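Local atomic coordinates of LS-24 (Lathyrus sativus, PDB entry 3LP9), a protein that may act in the oxidative stress response and polyamine biosynthesis, probably binding hemin as a monomer or spermine as a dimer, one excluding the other. Residues I120-R125 with S172-A177; N167-S172 with F188-H193; T114-G119 with Q139-D144. One frame throughout, in Å; residues are numbered along the deposited sequence.

Contact 1 of 3, residues I120-R125 with S172-A177. With CA (calcium ion), chain E.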
loop_
_atom_site.group_PDB
_atom_site.type_symbol
_atom_site.label_atom_id
_atom_site.label_comp_id
_atom_site.label_asym_id
_atom_site.label_seq_id
_atom_site.Cartn_x
_atom_site.Cartn_y
_atom_site.Cartn_z
ATOM N N ILE A 120 9.908 4.697 -8.134
ATOM C CA ILE A 120 11.254 5.186 -8.303
ATOM C C ILE A 120 12.215 3.996 -8.350
ATOM O O ILE A 120 12.024 3.002 -7.648
ATOM C CB ILE A 120 11.542 6.155 -7.170
ATOM C CG1 ILE A 120 10.435 7.211 -7.133
ATOM C CG2 ILE A 120 12.958 6.763 -7.323
ATOM C CD1 ILE A 120 10.777 8.321 -6.208
ATOM N N ASP A 121 13.188 4.047 -9.248
ATOM C CA ASP A 121 14.173 2.966 -9.387
ATOM C C ASP A 121 15.268 3.044 -8.302
ATOM O O ASP A 121 15.506 2.081 -7.538
ATOM C CB ASP A 121 14.812 2.999 -10.767
ATOM C CG ASP A 121 13.853 2.614 -11.900
ATOM O OD1 ASP A 121 12.815 1.999 -11.649
ATOM O OD2 ASP A 121 14.146 2.879 -13.070
ATOM N N ALA A 122 15.905 4.199 -8.203
ATOM C CA ALA A 122 17.023 4.332 -7.322
ATOM C C ALA A 122 17.188 5.772 -6.817
ATOM O O ALA A 122 16.617 6.694 -7.409
ATOM C CB ALA A 122 18.302 3.908 -8.091
ATOM N N ALA A 123 18.051 5.960 -5.799
ATOM C CA ALA A 123 18.241 7.243 -5.137
ATOM C C ALA A 123 19.450 7.182 -4.249
ATOM O O ALA A 123 19.781 6.136 -3.735
ATOM C CB ALA A 123 17.048 7.587 -4.288
ATOM N N TYR A 124 20.071 8.341 -4.011
ATOM C CA TYR A 124 21.190 8.459 -3.092
ATOM C C TYR A 124 21.198 9.846 -2.524
ATOM O O TYR A 124 20.712 10.793 -3.138
ATOM C CB TYR A 124 22.568 8.173 -3.759
ATOM C CG TYR A 124 23.037 9.120 -4.840
ATOM C CD1 TYR A 124 22.735 8.891 -6.206
ATOM C CD2 TYR A 124 23.808 10.252 -4.530
ATOM C CE1 TYR A 124 23.215 9.783 -7.234
ATOM C CE2 TYR A 124 24.251 11.113 -5.510
ATOM C CZ TYR A 124 23.963 10.872 -6.882
ATOM O OH TYR A 124 24.471 11.793 -7.825
ATOM N N ARG A 125 21.783 9.930 -1.326
ATOM C CA ARG A 125 21.929 11.133 -0.500
ATOM C C ARG A 125 23.086 12.008 -0.970
ATOM O O ARG A 125 24.217 11.601 -0.967
ATOM C CB ARG A 125 22.163 10.672 0.949
ATOM C CG ARG A 125 22.257 11.792 1.989
ATOM C CD ARG A 125 20.949 12.588 1.919
ATOM N NE ARG A 125 20.766 13.420 3.066
ATOM C CZ ARG A 125 21.252 14.643 3.198
ATOM N NH1 ARG A 125 21.995 15.191 2.262
ATOM N NH2 ARG A 125 20.976 15.308 4.298
ATOM N N SER A 172 20.682 4.349 -19.312
ATOM C CA SER A 172 19.273 4.070 -19.314
ATOM C C SER A 172 18.634 3.716 -17.966
ATOM O O SER A 172 17.488 3.231 -17.949
ATOM C CB SER A 172 19.014 2.918 -20.260
ATOM O OG SER A 172 19.664 1.744 -19.820
ATOM N N GLY A 173 19.330 3.950 -16.855
ATOM C CA GLY A 173 18.745 3.657 -15.561
ATOM C C GLY A 173 19.530 2.780 -14.593
ATOM O O GLY A 173 20.535 2.194 -14.950
ATOM N N ALA A 174 19.072 2.718 -13.359
ATOM C CA ALA A 174 19.720 1.889 -12.352
ATOM C C ALA A 174 18.739 1.035 -11.513
ATOM O O ALA A 174 17.583 1.383 -11.303
ATOM C CB ALA A 174 20.583 2.791 -11.454
ATOM N N ASP A 175 19.221 -0.115 -11.070
ATOM C CA ASP A 175 18.468 -0.998 -10.191
ATOM C C ASP A 175 18.377 -0.380 -8.763
ATOM O O ASP A 175 17.300 -0.322 -8.160
ATOM C CB ASP A 175 19.107 -2.383 -10.157
ATOM C CG ASP A 175 18.739 -3.255 -11.357
ATOM O OD1 ASP A 175 17.952 -2.776 -12.217
ATOM O OD2 ASP A 175 19.230 -4.404 -11.436
ATOM N N ALA A 176 19.506 0.096 -8.258
ATOM C CA ALA A 176 19.630 0.652 -6.921
ATOM C C ALA A 176 20.888 1.552 -6.838
ATOM O O ALA A 176 21.749 1.564 -7.750
ATOM C CB ALA A 176 19.754 -0.418 -5.933
ATOM N N ALA A 177 21.022 2.242 -5.706
ATOM C CA ALA A 177 22.175 3.091 -5.466
ATOM C C ALA A 177 22.288 3.474 -4.011
ATOM O O ALA A 177 21.360 3.246 -3.256
ATOM C CB ALA A 177 22.116 4.324 -6.351
HETATM CA CA CA E . 14.837 -0.349 -7.562
HETATM O O HOH W 1 12.040 0.081 -8.159
HETATM O O HOH W 2 16.809 4.599 -13.187
#

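Contact 2 of 3, residues N167-S172 with F188-H193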
loop_
_atom_site.group_PDB
_atom_site.type_symbol
_atom_site.label_atom_id
_atom_site.label_comp_id
_atom_site.label_asym_id
_atom_site.label_seq_id
_atom_site.Cartn_x
_atom_site.Cartn_y
_atom_site.Cartn_z
ATOM N N ASN A 167 27.091 5.777 -22.939
ATOM C CA ASN A 167 27.611 4.544 -23.553
ATOM C C ASN A 167 27.925 3.444 -22.555
ATOM O O ASN A 167 28.834 2.659 -22.771
ATOM C CB ASN A 167 28.846 4.846 -24.441
ATOM C CG ASN A 167 28.536 5.865 -25.533
ATOM O OD1 ASN A 167 27.567 5.716 -26.315
ATOM N ND2 ASN A 167 29.328 6.951 -25.568
ATOM N N THR A 168 27.189 3.445 -21.447
ATOM C CA THR A 168 27.277 2.458 -20.378
ATOM C C THR A 168 25.830 2.042 -20.123
ATOM O O THR A 168 24.901 2.666 -20.611
ATOM C CB THR A 168 27.935 3.019 -19.067
ATOM O OG1 THR A 168 27.049 3.917 -18.373
ATOM C CG2 THR A 168 29.231 3.755 -19.364
ATOM N N ILE A 169 25.654 0.948 -19.394
ATOM C CA ILE A 169 24.371 0.404 -19.007
ATOM C C ILE A 169 23.579 1.329 -18.104
ATOM O O ILE A 169 22.364 1.282 -18.021
ATOM C CB ILE A 169 24.626 -0.960 -18.357
ATOM C CG1 ILE A 169 25.462 -0.807 -17.080
ATOM C CG2 ILE A 169 25.329 -1.903 -19.401
ATOM C CD1 ILE A 169 25.410 -1.966 -16.243
ATOM N N PHE A 170 24.278 2.203 -17.422
ATOM C CA PHE A 170 23.642 3.167 -16.486
ATOM C C PHE A 170 22.952 4.341 -17.195
ATOM O O PHE A 170 22.068 4.984 -16.629
ATOM C CB PHE A 170 24.637 3.600 -15.399
ATOM C CG PHE A 170 25.025 2.496 -14.472
ATOM C CD1 PHE A 170 24.124 2.032 -13.510
ATOM C CD2 PHE A 170 26.271 1.864 -14.601
ATOM C CE1 PHE A 170 24.471 0.976 -12.699
ATOM C CE2 PHE A 170 26.633 0.803 -13.747
ATOM C CZ PHE A 170 25.756 0.378 -12.811
ATOM N N GLU A 171 23.348 4.601 -18.451
ATOM C CA GLU A 171 22.749 5.662 -19.310
ATOM C C GLU A 171 21.207 5.589 -19.381
ATOM O O GLU A 171 20.528 6.623 -19.463
ATOM C CB GLU A 171 23.391 5.574 -20.675
ATOM C CG GLU A 171 22.761 6.324 -21.769
ATOM C CD GLU A 171 23.589 6.243 -23.061
ATOM O OE1 GLU A 171 24.393 5.286 -23.243
ATOM O OE2 GLU A 171 23.392 7.138 -23.921
ATOM N N SER A 172 20.682 4.349 -19.312
ATOM C CA SER A 172 19.273 4.070 -19.314
ATOM C C SER A 172 18.634 3.716 -17.966
ATOM O O SER A 172 17.488 3.231 -17.949
ATOM C CB SER A 172 19.014 2.918 -20.260
ATOM O OG SER A 172 19.664 1.744 -19.820
ATOM N N PHE A 188 26.272 2.604 -7.842
ATOM C CA PHE A 188 25.086 2.361 -8.713
ATOM C C PHE A 188 25.105 0.904 -9.032
ATOM O O PHE A 188 26.159 0.348 -9.372
ATOM C CB PHE A 188 25.148 3.195 -10.045
ATOM C CG PHE A 188 25.030 4.680 -9.832
ATOM C CD1 PHE A 188 23.764 5.311 -9.847
ATOM C CD2 PHE A 188 26.164 5.457 -9.566
ATOM C CE1 PHE A 188 23.661 6.675 -9.582
ATOM C CE2 PHE A 188 26.048 6.810 -9.332
ATOM C CZ PHE A 188 24.778 7.415 -9.351
ATOM N N PHE A 189 23.946 0.262 -8.921
ATOM C CA PHE A 189 23.850 -1.168 -9.253
ATOM C C PHE A 189 22.867 -1.349 -10.405
ATOM O O PHE A 189 21.914 -0.560 -10.590
ATOM C CB PHE A 189 23.362 -1.998 -8.050
ATOM C CG PHE A 189 24.193 -1.836 -6.786
ATOM C CD1 PHE A 189 25.523 -2.290 -6.717
ATOM C CD2 PHE A 189 23.642 -1.228 -5.653
ATOM C CE1 PHE A 189 26.275 -2.139 -5.552
ATOM C CE2 PHE A 189 24.384 -1.070 -4.463
ATOM C CZ PHE A 189 25.721 -1.548 -4.421
ATOM N N LYS A 190 23.099 -2.415 -11.146
ATOM C CA LYS A 190 22.280 -2.769 -12.278
ATOM C C LYS A 190 22.648 -4.187 -12.609
ATOM O O LYS A 190 23.829 -4.495 -12.946
ATOM C CB LYS A 190 22.559 -1.856 -13.468
ATOM C CG LYS A 190 21.734 -2.199 -14.648
ATOM C CD LYS A 190 20.963 -0.998 -15.024
ATOM C CE LYS A 190 20.208 -1.233 -16.276
ATOM N NZ LYS A 190 19.755 0.062 -16.820
ATOM N N ASP A 191 21.670 -5.063 -12.464
ATOM C CA ASP A 191 21.890 -6.522 -12.647
ATOM C C ASP A 191 23.059 -6.969 -11.772
ATOM O O ASP A 191 23.055 -6.707 -10.578
ATOM C CB ASP A 191 22.109 -6.903 -14.132
ATOM C CG ASP A 191 21.144 -6.166 -15.056
ATOM O OD1 ASP A 191 19.933 -6.119 -14.703
ATOM O OD2 ASP A 191 21.590 -5.590 -16.090
ATOM N N ASP A 192 24.003 -7.705 -12.353
ATOM C CA ASP A 192 25.200 -8.235 -11.655
ATOM C C ASP A 192 26.378 -7.276 -11.683
ATOM O O ASP A 192 27.473 -7.677 -11.350
ATOM C CB ASP A 192 25.645 -9.579 -12.265
ATOM C CG ASP A 192 25.913 -9.503 -13.771
ATOM O OD1 ASP A 192 25.235 -8.755 -14.525
ATOM O OD2 ASP A 192 26.834 -10.195 -14.205
ATOM N N HIS A 193 26.123 -6.037 -12.112
ATOM C CA HIS A 193 27.113 -4.978 -12.289
ATOM C C HIS A 193 26.951 -3.810 -11.355
ATOM O O HIS A 193 25.839 -3.528 -10.876
ATOM C CB HIS A 193 27.014 -4.406 -13.711
ATOM C CG HIS A 193 27.398 -5.398 -14.776
ATOM N ND1 HIS A 193 26.484 -6.269 -15.352
ATOM C CD2 HIS A 193 28.604 -5.671 -15.337
ATOM C CE1 HIS A 193 27.115 -7.015 -16.240
ATOM N NE2 HIS A 193 28.398 -6.677 -16.240
#

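Contact 3 of 3, residues T114-G119 with Q139-D144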
loop_
_atom_site.group_PDB
_atom_site.type_symbol
_atom_site.label_atom_id
_atom_site.label_comp_id
_atom_site.label_asym_id
_atom_site.label_seq_id
_atom_site.Cartn_x
_atom_site.Cartn_y
_atom_site.Cartn_z
ATOM N N THR A 114 4.365 12.832 -12.953
ATOM C CA THR A 114 5.663 12.609 -13.541
ATOM C C THR A 114 5.880 11.115 -13.515
ATOM O O THR A 114 5.058 10.383 -12.949
ATOM C CB THR A 114 6.790 13.305 -12.747
ATOM O OG1 THR A 114 7.047 12.578 -11.552
ATOM C CG2 THR A 114 6.427 14.679 -12.372
ATOM N N VAL A 115 6.987 10.651 -14.108
ATOM C CA VAL A 115 7.361 9.251 -14.110
ATOM C C VAL A 115 7.633 8.649 -12.714
ATOM O O VAL A 115 7.619 7.424 -12.545
ATOM C CB VAL A 115 8.600 8.983 -15.041
ATOM C CG1 VAL A 115 8.300 9.370 -16.528
ATOM C CG2 VAL A 115 9.853 9.669 -14.528
ATOM N N PHE A 116 7.883 9.502 -11.727
ATOM C CA PHE A 116 8.164 9.045 -10.367
ATOM C C PHE A 116 6.900 8.785 -9.576
ATOM O O PHE A 116 6.942 8.120 -8.544
ATOM C CB PHE A 116 9.020 10.040 -9.642
ATOM C CG PHE A 116 10.382 10.246 -10.268
ATOM C CD1 PHE A 116 11.488 9.535 -9.819
ATOM C CD2 PHE A 116 10.567 11.221 -11.265
ATOM C CE1 PHE A 116 12.731 9.738 -10.390
ATOM C CE2 PHE A 116 11.809 11.430 -11.833
ATOM C CZ PHE A 116 12.891 10.673 -11.409
ATOM N N GLU A 117 5.756 9.270 -10.069
ATOM C CA GLU A 117 4.528 9.097 -9.295
ATOM C C GLU A 117 4.243 7.648 -8.946
ATOM O O GLU A 117 3.900 7.330 -7.805
ATOM C CB GLU A 117 3.337 9.756 -9.987
ATOM C CG GLU A 117 2.032 9.659 -9.186
ATOM C CD GLU A 117 0.874 10.347 -9.873
ATOM O OE1 GLU A 117 1.110 11.155 -10.831
ATOM O OE2 GLU A 117 -0.273 10.092 -9.465
ATOM N N SER A 118 4.381 6.789 -9.952
ATOM C CA SER A 118 4.070 5.343 -9.890
ATOM C C SER A 118 5.248 4.513 -9.335
ATOM O O SER A 118 5.126 3.291 -9.144
ATOM C CB SER A 118 3.719 4.823 -11.302
ATOM O OG SER A 118 4.900 4.815 -12.111
ATOM N N GLY A 119 6.364 5.194 -9.082
ATOM C CA GLY A 119 7.551 4.516 -8.574
ATOM C C GLY A 119 8.926 5.040 -8.963
ATOM O O GLY A 119 9.119 5.735 -9.976
ATOM N N GLN A 139 15.518 8.930 -16.650
ATOM C CA GLN A 139 15.270 10.254 -16.083
ATOM C C GLN A 139 15.793 10.310 -14.651
ATOM O O GLN A 139 15.844 9.326 -13.964
ATOM C CB GLN A 139 13.769 10.480 -16.061
ATOM C CG GLN A 139 13.138 10.442 -17.401
ATOM C CD GLN A 139 13.759 11.428 -18.385
ATOM O OE1 GLN A 139 14.690 11.097 -19.139
ATOM N NE2 GLN A 139 13.230 12.633 -18.400
ATOM N N TYR A 140 16.182 11.489 -14.193
ATOM C CA TYR A 140 16.552 11.654 -12.771
ATOM C C TYR A 140 16.134 13.014 -12.218
ATOM O O TYR A 140 16.128 14.043 -12.935
ATOM C CB TYR A 140 18.059 11.470 -12.566
ATOM C CG TYR A 140 18.836 12.727 -12.864
ATOM C CD1 TYR A 140 19.175 13.071 -14.172
ATOM C CD2 TYR A 140 19.228 13.576 -11.837
ATOM C CE1 TYR A 140 19.841 14.199 -14.434
ATOM C CE2 TYR A 140 19.894 14.722 -12.111
ATOM C CZ TYR A 140 20.185 15.022 -13.410
ATOM O OH TYR A 140 20.871 16.173 -13.657
ATOM N N ALA A 141 15.809 13.007 -10.923
ATOM C CA ALA A 141 15.394 14.214 -10.226
ATOM C C ALA A 141 16.401 14.483 -9.136
ATOM O O ALA A 141 16.944 13.530 -8.549
ATOM C CB ALA A 141 14.017 14.028 -9.615
ATOM N N ARG A 142 16.642 15.767 -8.883
ATOM C CA ARG A 142 17.460 16.251 -7.750
ATOM C C ARG A 142 16.496 17.043 -6.845
ATOM O O ARG A 142 15.827 17.995 -7.330
ATOM C CB ARG A 142 18.566 17.139 -8.269
ATOM C CG ARG A 142 19.463 17.781 -7.254
ATOM C CD ARG A 142 20.267 18.760 -8.050
ATOM N NE ARG A 142 21.057 19.599 -7.199
ATOM C CZ ARG A 142 21.686 20.693 -7.575
ATOM N NH1 ARG A 142 21.618 21.088 -8.837
ATOM N NH2 ARG A 142 22.367 21.384 -6.673
ATOM N N ILE A 143 16.321 16.589 -5.587
ATOM C CA ILE A 143 15.392 17.264 -4.661
ATOM C C ILE A 143 16.048 17.828 -3.376
ATOM O O ILE A 143 17.231 17.603 -3.120
ATOM C CB ILE A 143 14.167 16.380 -4.333
ATOM C CG1 ILE A 143 14.490 15.388 -3.216
ATOM C CG2 ILE A 143 13.648 15.716 -5.597
ATOM C CD1 ILE A 143 13.298 14.612 -2.697
ATOM N N ASP A 144 15.278 18.571 -2.590
ATOM C CA ASP A 144 15.691 19.030 -1.263
ATOM C C ASP A 144 14.592 18.599 -0.284
ATOM O O ASP A 144 13.502 19.148 -0.321
ATOM C CB ASP A 144 15.891 20.511 -1.266
ATOM C CG ASP A 144 16.360 21.047 0.073
ATOM O OD1 ASP A 144 15.827 20.667 1.162
ATOM O OD2 ASP A 144 17.275 21.882 0.059
#

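Contact 1 of 3, residues I120-R125 with S172-A177
Ala122 and Asp121 pack against the backbone from Ala174 to Ala177, where two strands meet without any direct hydrogen bond. The tight part is built on alanine. The methyl CB of Ala122 rests 3.7 Å from Ala176 CA and lies 4.2 Å from each of the methyl carbons Ala174 CB and Ala177 CB; alanine suits the place because its methyl can come this near the backbone. Beside it, Asp121 O and Asp175 O approach to 3.1 Å; both oxygens bind calcium at 2.5 Å, and the cation probably offsets their repulsion. Each aspartate forms a classic beta bulge with the alanine after it, Asp121 and Ala122 facing Phe135, Asp175 and Ala176 facing Phe189.

The looser part lies around the Asp121 carboxylate. With CG anti to the carbonyl carbon (chi1 -69°), it leaves the metal to the main chain and accepts a bond at OD2 from Gly137 N. A water donates to the same OD2 and accepts from Ala174 N at 2.9 Å, bridging the carboxylate to that backbone. Asp175 OD2 likewise takes the backbone N of Asp191.

Asn7 O and Asp65 O complete the protein's share of the calcium site, and a water that donates to Ile120 O also binds the ion. A ring of four carbonyls, one from the start of the innermost strand of each blade, is typical of the central channel of the four-bladed hemopexin propeller.

Contact 2 of 3, residues N167-S172 with F188-H193
The beta hairpin of strands 185-190 and 193-198, closed by a type II' turn from Lys190 to His193, receives Phe170 and Ile169 from the loop that leads into its blade. Phe170 drives one corner of its ring against the hairpin strand: CE1 lies 3.5 Å from both Phe188 CB and Lys190 CB, of the residues before and after Phe189. The carbonyl carbon of Phe189 sits at the ring edge, in plane, 3.6 Å from Phe170 CE1. Over one face of the same ring lies Ile169 CG1, offset toward the rim, and Ile169 CD1 reaches on to His193 CB at 3.9 Å.

Lys190 answers from the strand. Its CG stands anti to the backbone N (chi1 180°), and the chain runs past Ile169 in the opposite sense, which lays the aliphatic part alongside and carries NZ to a hydrogen bond with Ile169 O at 3.1 Å, tilted 29° from the carbonyl plane. NZ also donates to Gly173 O, and Ser172 OG adds a weak bond to Ile169 O. A leucine in its place has no ammonium group, and Ile169 O and Gly173 O would probably be left without their shared donor, the loop less firmly tied to the strand.

Around this core, Phe165 meets the Phe170 ring and sets its own ring edge-to-face with Phe188. Ala195 of strand 193-198 touches Phe170, while Ala177 of strand 176-179 supports Phe188.

Contact 3 of 3, residues T114-G119 with Q139-D144
The ring of Phe116 points its far end at the strand backbone around Tyr140 and Ala141. Tyr140 CA lies at the ring edge, near its plane, 4.0 Å from Phe116 CZ, while Ala141 N approaches the same CZ obliquely at 3.8 Å. Another part of the edge holds Thr114 OG1, in the ring plane. The ring of Phe111 stacks with that of Phe116, and Lys136 and Ile155 add further side-chain contacts.

With CG anti to the carbonyl carbon (chi1 -62°), the Phe116 ring extends from its loop to the sheet. Ala141 suits this spot because its methyl CB reaches only to 4.0 Å from Phe116 CZ, letting the ring's leading edge come close to the strand. At the more exposed margin, Val115 CG2 meets Gln139 CB at 4.3 Å, a looser apolar touch. No hydrogen bond crosses between the two segments, which meet by van der Waals contact.

The loop is shaped from within. Thr114 OG1 accepts from Phe116 N at 3.2 Å, an ST turn, and donates to Phe111 O; threonine thus serves two backbone groups at once. Two type I turns overlap, and Gly119 ends the second at backbone angles that would jam a CB against the carbonyl before it. Lys136 NZ, from the neighbouring strand, bonds to both Val115 O and Gly119 O.

Ser118, in the same loop, probably takes part in spermine binding. Phe116 thus lodges an entry loop against the third strand of the blade it leads into, and Phe170 does the same in the next blade of this hemopexin-type propeller, where it touches Ala195 of the third strand.

In the fold
From the N terminus, the chain reaches residues 114-119 after helix 104-107 and passes directly into 120-125, which leads into and includes the innermost strand of one blade, 122-125. Contact 3 closes when the hairpin returns as strand 139-144. Contact 1 is still open then, and closes at 172-177, 47 residues after the end of 120-125, so the two cross. Contact 2 opens at 167-172, shares Ser172 with contact 1 and closes at 188-193, crossing it too. Contacts 2 and 3 follow in series without touching. Each of these two fastens an entry loop to its own blade, whereas contact 1 joins the two blades at the central channel, with Tyr124 packing on Phe188 between contacts 1 and 2.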